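Local structure of putative oxalate decarboxylase (Thermotoga maritima, 1O4T) at residues V41-L47 with L58-L64; H75-F79 with V129-L133. The protein binds manganese and oxalate as a homodimeric cupin and is probably an oxalate decarboxylase. One frame throughout, in Å; residues are numbered along the deposited sequence.

How the contacts relate
Both contacts belong to one antiparallel sheet of the cupin barrel, and their centres lie about 16 Å apart. Contact 1 pairs strand 40-45 with strand 56-64; contact 2 joins the start of strand 78-86 to the end of strand 124-132. Since strands 56-64 and 124-132 are neighbours, the two contacts meet directly: Ile130 N lies 3.0 Å from Leu58 O, a probable hydrogen bond, and Phe59 CD2 packs 3.6 Å from Val129 CG2. Contact 2 supplies the metal ligand His75 and the pocket residue Ile130, whereas contact 1 reaches the oxalate through Leu58, whose side chain comes within about 4 Å of it. Both contacts also touch the second subunit.

Contact 1: residues V41-L47 with L58-L64; sequences VEMAHLL and LFARMKL
Met43 has CG anti to its own nitrogen (chi1 -176°) and runs alongside Met62, whose bend at chi2 (-67°) brings SD to 3.6 Å from Met43 CG. A second bend, at chi3, carries the Met62 methyl CE across to Val41 CG1, at 3.5 Å. Beyond it, Val41 CG2 is pressed tightly against Leu64 CD1, 3.3 Å away. The backbones form the antiparallel beta hairpin of strands 40-45 and 56-64, part of the cupin double-stranded beta-helix; Glu42 with Lys63 and Ala44 with Arg61 are its hydrogen-bonded pairs, the Ala44 N to Arg61 O bond nearly straight at 176°. On the face carrying Glu42, Lys63 NZ and Glu42 OE1 form a salt bridge at 3.4 Å, its hydrogen bond weak. Arg61 instead turns its guanidinium to Glu125. Further along, Leu46 N bonds to Phe59 O at 2.9 Å, and Leu46 CB meets the Phe59 ring in plane, 3.8 Å from Phe59 CD1. Leu46 CD1 lies 4.0 Å from Phe59 CE1 and near Arg61 CB, and the side chain packs on Val105 of the second subunit. With an alanine here, the loss of that branch would probably open a gap beside the Phe59 ring and leave Val105 without this partner.

Contact 2: residues H75-F79 with V129-L133; sequences HEGEF and VIILL. With MN (manganese (II) ion), chain C; OXL (oxalate ion), chain D.
Glu78 and Ile130 cross obliquely, the methyl CG2 of the isoleucine lying against the carboxylate, 3.5 Å from Glu78 CD. Leu132 adds CD2 at 3.6 Å from Glu78 OE1, so two aliphatic groups lie against the acid. The glutamate chain runs toward the His75 ring, CG wedged between its own nitrogen and carbonyl carbon (chi1 63°) and the rest of the chain extended. This lays the carboxylate at the edge of the His75 ring, with CD in the ring plane. ND1 of His75 donates to Glu78 OE2 at 2.8 Å in an almost straight bond of 167°, received on the anti side of the carboxylate; Arg57 forms a salt bridge with the other oxygen, OE1. Glu78 is thus a second-shell residue that helps fix the rotation of the imidazole, whose NE2 binds manganese at 2.0 Å. Oxalate chelates the metal through O3 and O4, and O4 also lies at an edge of the His75 ring, in its plane. Ile130 touches both the acid and the ligand: its other branch ends in CD1, 3.7 Å from oxalate O4. His73, Glu80 and His114 complete the protein ligands of this cupin metal site, and Tyr82 OH hydrogen-bonds to the oxalate.

Away from the pocket, Phe79 and Ile131 lie side by side. Ile131 CB sits over one face of the ring, offset toward the rim, in a CH-pi contact 3.9 Å from the centroid of the Phe79 ring. The same two residues exchange a pair of backbone hydrogen bonds, Phe79 N to Ile131 O and Ile131 N to Phe79 O, both 2.8 Å. Strand 124-132 is held here between strands 56-64 and 78-86, with Phe107 of strand 104-108 and His53 of the second subunit meeting the Phe79 ring.

Contact 1: residues V41-L47 with L58-L64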
loop_
_atom_site.group_PDB
_atom_site.type_symbol
_atom_site.label_atom_id
_atom_site.label_comp_id
_atom_site.label_asym_id
_atom_site.label_seq_id
_atom_site.Cartn_x
_atom_site.Cartn_y
_atom_site.Cartn_z
ATOM N N VAL A 41 -13.627 13.075 -6.624
ATOM C CA VAL A 41 -12.744 12.006 -6.235
ATOM C C VAL A 41 -13.317 11.330 -4.958
ATOM O O VAL A 41 -14.182 11.903 -4.293
ATOM C CB VAL A 41 -11.376 12.689 -6.070
ATOM C CG1 VAL A 41 -10.691 12.368 -4.782
ATOM C CG2 VAL A 41 -10.549 12.482 -7.325
ATOM N N GLU A 42 -12.940 10.087 -4.674
ATOM C CA GLU A 42 -13.381 9.384 -3.446
ATOM C C GLU A 42 -12.192 8.957 -2.651
ATOM O O GLU A 42 -11.236 8.422 -3.205
ATOM C CB GLU A 42 -14.202 8.141 -3.734
ATOM C CG GLU A 42 -15.571 8.428 -4.311
ATOM C CD GLU A 42 -16.548 7.322 -4.005
ATOM O OE1 GLU A 42 -16.201 6.122 -4.193
ATOM O OE2 GLU A 42 -17.663 7.646 -3.546
ATOM N N MET A 43 -12.250 9.216 -1.352
ATOM C CA MET A 43 -11.185 8.844 -0.434
ATOM C C MET A 43 -11.739 7.976 0.692
ATOM O O MET A 43 -12.612 8.404 1.427
ATOM C CB MET A 43 -10.529 10.084 0.145
ATOM C CG MET A 43 -9.334 9.750 1.047
ATOM S SD MET A 43 -8.745 11.174 1.976
ATOM C CE MET A 43 -7.936 11.941 0.737
ATOM N N ALA A 44 -11.222 6.744 0.784
ATOM C CA ALA A 44 -11.545 5.807 1.866
ATOM C C ALA A 44 -10.376 5.748 2.836
ATOM O O ALA A 44 -9.304 5.238 2.487
ATOM C CB ALA A 44 -11.840 4.421 1.283
ATOM N N HIS A 45 -10.570 6.247 4.057
ATOM C CA HIS A 45 -9.524 6.205 5.071
ATOM C C HIS A 45 -9.511 4.805 5.689
ATOM O O HIS A 45 -10.520 4.324 6.185
ATOM C CB HIS A 45 -9.730 7.238 6.156
ATOM C CG HIS A 45 -9.973 8.622 5.652
ATOM N ND1 HIS A 45 -9.024 9.621 5.743
ATOM C CD2 HIS A 45 -11.062 9.177 5.057
ATOM C CE1 HIS A 45 -9.520 10.733 5.226
ATOM N NE2 HIS A 45 -10.751 10.488 4.794
ATOM N N LEU A 46 -8.365 4.150 5.646
ATOM C CA LEU A 46 -8.278 2.741 6.028
ATOM C C LEU A 46 -7.729 2.552 7.447
ATOM O O LEU A 46 -8.198 1.676 8.181
ATOM C CB LEU A 46 -7.442 1.991 4.999
ATOM C CG LEU A 46 -7.982 2.158 3.601
ATOM C CD1 LEU A 46 -7.119 1.333 2.675
ATOM C CD2 LEU A 46 -9.436 1.786 3.480
ATOM N N LEU A 47 -6.769 3.394 7.830
ATOM C CA LEU A 47 -6.242 3.441 9.193
ATOM C C LEU A 47 -6.039 4.856 9.636
ATOM O O LEU A 47 -5.580 5.689 8.864
ATOM C CB LEU A 47 -4.896 2.765 9.255
ATOM C CG LEU A 47 -4.862 1.284 8.936
ATOM C CD1 LEU A 47 -3.395 0.856 8.665
ATOM C CD2 LEU A 47 -5.512 0.412 9.991
ATOM N N LEU A 58 -1.799 9.581 6.886
ATOM C CA LEU A 58 -2.779 9.110 5.912
ATOM C C LEU A 58 -2.466 7.698 5.422
ATOM O O LEU A 58 -1.335 7.415 5.046
ATOM C CB LEU A 58 -2.781 10.021 4.670
ATOM C CG LEU A 58 -3.868 9.712 3.623
ATOM C CD1 LEU A 58 -5.241 10.075 4.181
ATOM C CD2 LEU A 58 -3.597 10.463 2.355
ATOM N N PHE A 59 -3.486 6.843 5.387
ATOM C CA PHE A 59 -3.404 5.539 4.755
ATOM C C PHE A 59 -4.781 5.314 4.123
ATOM O O PHE A 59 -5.718 4.917 4.803
ATOM C CB PHE A 59 -3.012 4.436 5.749
ATOM C CG PHE A 59 -2.659 3.133 5.096
ATOM C CD1 PHE A 59 -3.653 2.286 4.638
ATOM C CD2 PHE A 59 -1.345 2.787 4.855
ATOM C CE1 PHE A 59 -3.364 1.084 3.990
ATOM C CE2 PHE A 59 -1.033 1.598 4.177
ATOM C CZ PHE A 59 -2.064 0.742 3.730
ATOM N N ALA A 60 -4.907 5.623 2.824
ATOM C CA ALA A 60 -6.196 5.733 2.187
ATOM C C ALA A 60 -6.192 5.130 0.823
ATOM O O ALA A 60 -5.154 5.060 0.171
ATOM C CB ALA A 60 -6.588 7.171 2.060
ATOM N N ARG A 61 -7.371 4.699 0.398
ATOM C CA ARG A 61 -7.592 4.229 -0.963
ATOM C C ARG A 61 -8.351 5.321 -1.725
ATOM O O ARG A 61 -9.434 5.783 -1.261
ATOM C CB ARG A 61 -8.405 2.943 -0.954
ATOM C CG ARG A 61 -8.443 2.247 -2.277
ATOM C CD ARG A 61 -9.342 1.015 -2.339
ATOM N NE ARG A 61 -9.353 0.493 -3.717
ATOM C CZ ARG A 61 -9.761 -0.729 -4.074
ATOM N NH1 ARG A 61 -10.217 -1.591 -3.168
ATOM N NH2 ARG A 61 -9.709 -1.096 -5.352
ATOM N N MET A 62 -7.795 5.761 -2.855
ATOM C CA MET A 62 -8.388 6.852 -3.626
ATOM C C MET A 62 -8.967 6.239 -4.880
ATOM O O MET A 62 -8.381 5.306 -5.383
ATOM C CB MET A 62 -7.311 7.808 -4.073
ATOM C CG MET A 62 -6.478 8.401 -2.942
ATOM S SD MET A 62 -7.458 9.418 -1.979
ATOM C CE MET A 62 -8.112 10.532 -3.271
ATOM N N LYS A 63 -10.101 6.770 -5.339
ATOM C CA LYS A 63 -10.712 6.422 -6.599
ATOM C C LYS A 63 -10.936 7.698 -7.380
ATOM O O LYS A 63 -11.648 8.600 -6.916
ATOM C CB LYS A 63 -12.043 5.762 -6.341
ATOM C CG LYS A 63 -12.740 5.268 -7.598
ATOM C CD LYS A 63 -13.927 4.370 -7.221
ATOM C CE LYS A 63 -15.221 5.084 -7.350
ATOM N NZ LYS A 63 -16.389 4.163 -6.976
ATOM N N LEU A 64 -10.303 7.778 -8.550
ATOM C CA LEU A 64 -10.456 8.880 -9.506
ATOM C C LEU A 64 -11.273 8.411 -10.725
ATOM O O LEU A 64 -10.781 7.639 -11.568
ATOM C CB LEU A 64 -9.085 9.372 -9.977
ATOM C CG LEU A 64 -8.471 10.478 -9.116
ATOM C CD1 LEU A 64 -8.373 10.076 -7.618
ATOM C CD2 LEU A 64 -7.097 10.911 -9.669
HETATM O O HOH W 1 -5.947 7.424 6.510
#

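Contact 2: residues H75-F79 with V129-L133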
loop_
_atom_site.group_PDB
_atom_site.type_symbol
_atom_site.label_atom_id
_atom_site.label_comp_id
_atom_site.label_asym_id
_atom_site.label_seq_id
_atom_site.Cartn_x
_atom_site.Cartn_y
_atom_site.Cartn_z
ATOM N N HIS A 75 4.112 18.886 -0.277
ATOM C CA HIS A 75 4.320 18.193 0.986
ATOM C C HIS A 75 5.586 18.716 1.667
ATOM O O HIS A 75 6.612 18.838 1.033
ATOM C CB HIS A 75 4.377 16.685 0.719
ATOM C CG HIS A 75 3.040 16.094 0.387
ATOM N ND1 HIS A 75 2.109 15.810 1.361
ATOM C CD2 HIS A 75 2.438 15.821 -0.800
ATOM C CE1 HIS A 75 1.003 15.364 0.794
ATOM N NE2 HIS A 75 1.181 15.328 -0.516
ATOM N N GLU A 76 5.496 19.095 2.936
ATOM C CA GLU A 76 6.680 19.525 3.671
ATOM C C GLU A 76 6.663 18.888 5.032
ATOM O O GLU A 76 5.631 18.885 5.705
ATOM C CB GLU A 76 6.790 21.071 3.797
ATOM C CG GLU A 76 5.455 21.785 3.894
ATOM C CD GLU A 76 5.539 23.289 3.718
ATOM O OE1 GLU A 76 6.567 23.934 4.096
ATOM O OE2 GLU A 76 4.530 23.830 3.197
ATOM N N GLY A 77 7.806 18.331 5.421
ATOM C CA GLY A 77 7.930 17.658 6.682
ATOM C C GLY A 77 7.302 16.274 6.682
ATOM O O GLY A 77 7.061 15.707 7.749
ATOM N N GLU A 78 7.053 15.733 5.498
ATOM C CA GLU A 78 6.479 14.401 5.324
ATOM C C GLU A 78 6.775 13.935 3.907
ATOM O O GLU A 78 7.268 14.709 3.094
ATOM C CB GLU A 78 4.959 14.424 5.549
ATOM C CG GLU A 78 4.217 15.280 4.546
ATOM C CD GLU A 78 2.835 15.724 4.988
ATOM O OE1 GLU A 78 2.490 15.527 6.174
ATOM O OE2 GLU A 78 2.113 16.286 4.117
ATOM N N PHE A 79 6.466 12.673 3.613
ATOM C CA PHE A 79 6.563 12.186 2.258
ATOM C C PHE A 79 5.370 11.306 1.948
ATOM O O PHE A 79 4.736 10.783 2.862
ATOM C CB PHE A 79 7.916 11.505 1.987
ATOM C CG PHE A 79 8.161 10.254 2.787
ATOM C CD1 PHE A 79 8.818 10.315 3.992
ATOM C CD2 PHE A 79 7.749 9.013 2.315
ATOM C CE1 PHE A 79 9.059 9.184 4.721
ATOM C CE2 PHE A 79 7.968 7.857 3.079
ATOM C CZ PHE A 79 8.648 7.963 4.287
ATOM N N VAL A 129 -0.214 6.875 1.134
ATOM C CA VAL A 129 0.299 6.788 2.476
ATOM C C VAL A 129 1.218 8.001 2.734
ATOM O O VAL A 129 2.165 8.212 2.017
ATOM C CB VAL A 129 1.143 5.509 2.687
ATOM C CG1 VAL A 129 1.364 5.276 4.169
ATOM C CG2 VAL A 129 0.439 4.328 2.092
ATOM N N ILE A 130 0.939 8.786 3.760
ATOM C CA ILE A 130 1.779 9.937 4.057
ATOM C C ILE A 130 2.536 9.618 5.333
ATOM O O ILE A 130 1.911 9.323 6.326
ATOM C CB ILE A 130 0.933 11.211 4.200
ATOM C CG1 ILE A 130 0.198 11.495 2.890
ATOM C CG2 ILE A 130 1.825 12.406 4.563
ATOM C CD1 ILE A 130 -0.847 12.655 2.980
ATOM N N ILE A 131 3.865 9.690 5.292
ATOM C CA ILE A 131 4.697 9.347 6.422
ATOM C C ILE A 131 5.438 10.608 6.869
ATOM O O ILE A 131 6.052 11.334 6.058
ATOM C CB ILE A 131 5.635 8.175 6.038
ATOM C CG1 ILE A 131 4.788 6.914 5.730
ATOM C CG2 ILE A 131 6.621 7.895 7.116
ATOM C CD1 ILE A 131 5.565 5.639 5.436
ATOM N N LEU A 132 5.360 10.847 8.171
ATOM C CA LEU A 132 5.846 12.065 8.769
ATOM C C LEU A 132 7.374 12.140 8.895
ATOM O O LEU A 132 8.025 11.164 9.267
ATOM C CB LEU A 132 5.170 12.286 10.125
ATOM C CG LEU A 132 3.636 12.372 10.041
ATOM C CD1 LEU A 132 3.041 12.696 11.405
ATOM C CD2 LEU A 132 3.169 13.398 9.000
ATOM N N LEU A 133 7.875 13.341 8.564
ATOM C CA LEU A 133 9.286 13.809 8.543
ATOM C C LEU A 133 10.180 13.301 7.394
ATOM O O LEU A 133 10.531 14.100 6.498
ATOM C CB LEU A 133 9.932 13.640 9.899
ATOM C CG LEU A 133 9.082 14.195 11.049
ATOM C CD1 LEU A 133 9.988 14.466 12.172
ATOM C CD2 LEU A 133 8.270 15.442 10.725
ATOM O OXT LEU A 133 10.565 12.120 7.306
HETATM MN MN MN C . -0.213 14.460 -1.696
HETATM C C1 OXL D . -2.718 13.234 -1.672
HETATM C C2 OXL D . -2.749 13.996 -0.420
HETATM O O1 OXL D . -3.733 12.363 -1.847
HETATM O O2 OXL D . -3.885 13.920 0.297
HETATM O O3 OXL D . -1.794 13.358 -2.503
HETATM O O4 OXL D . -1.776 14.639 -0.013
#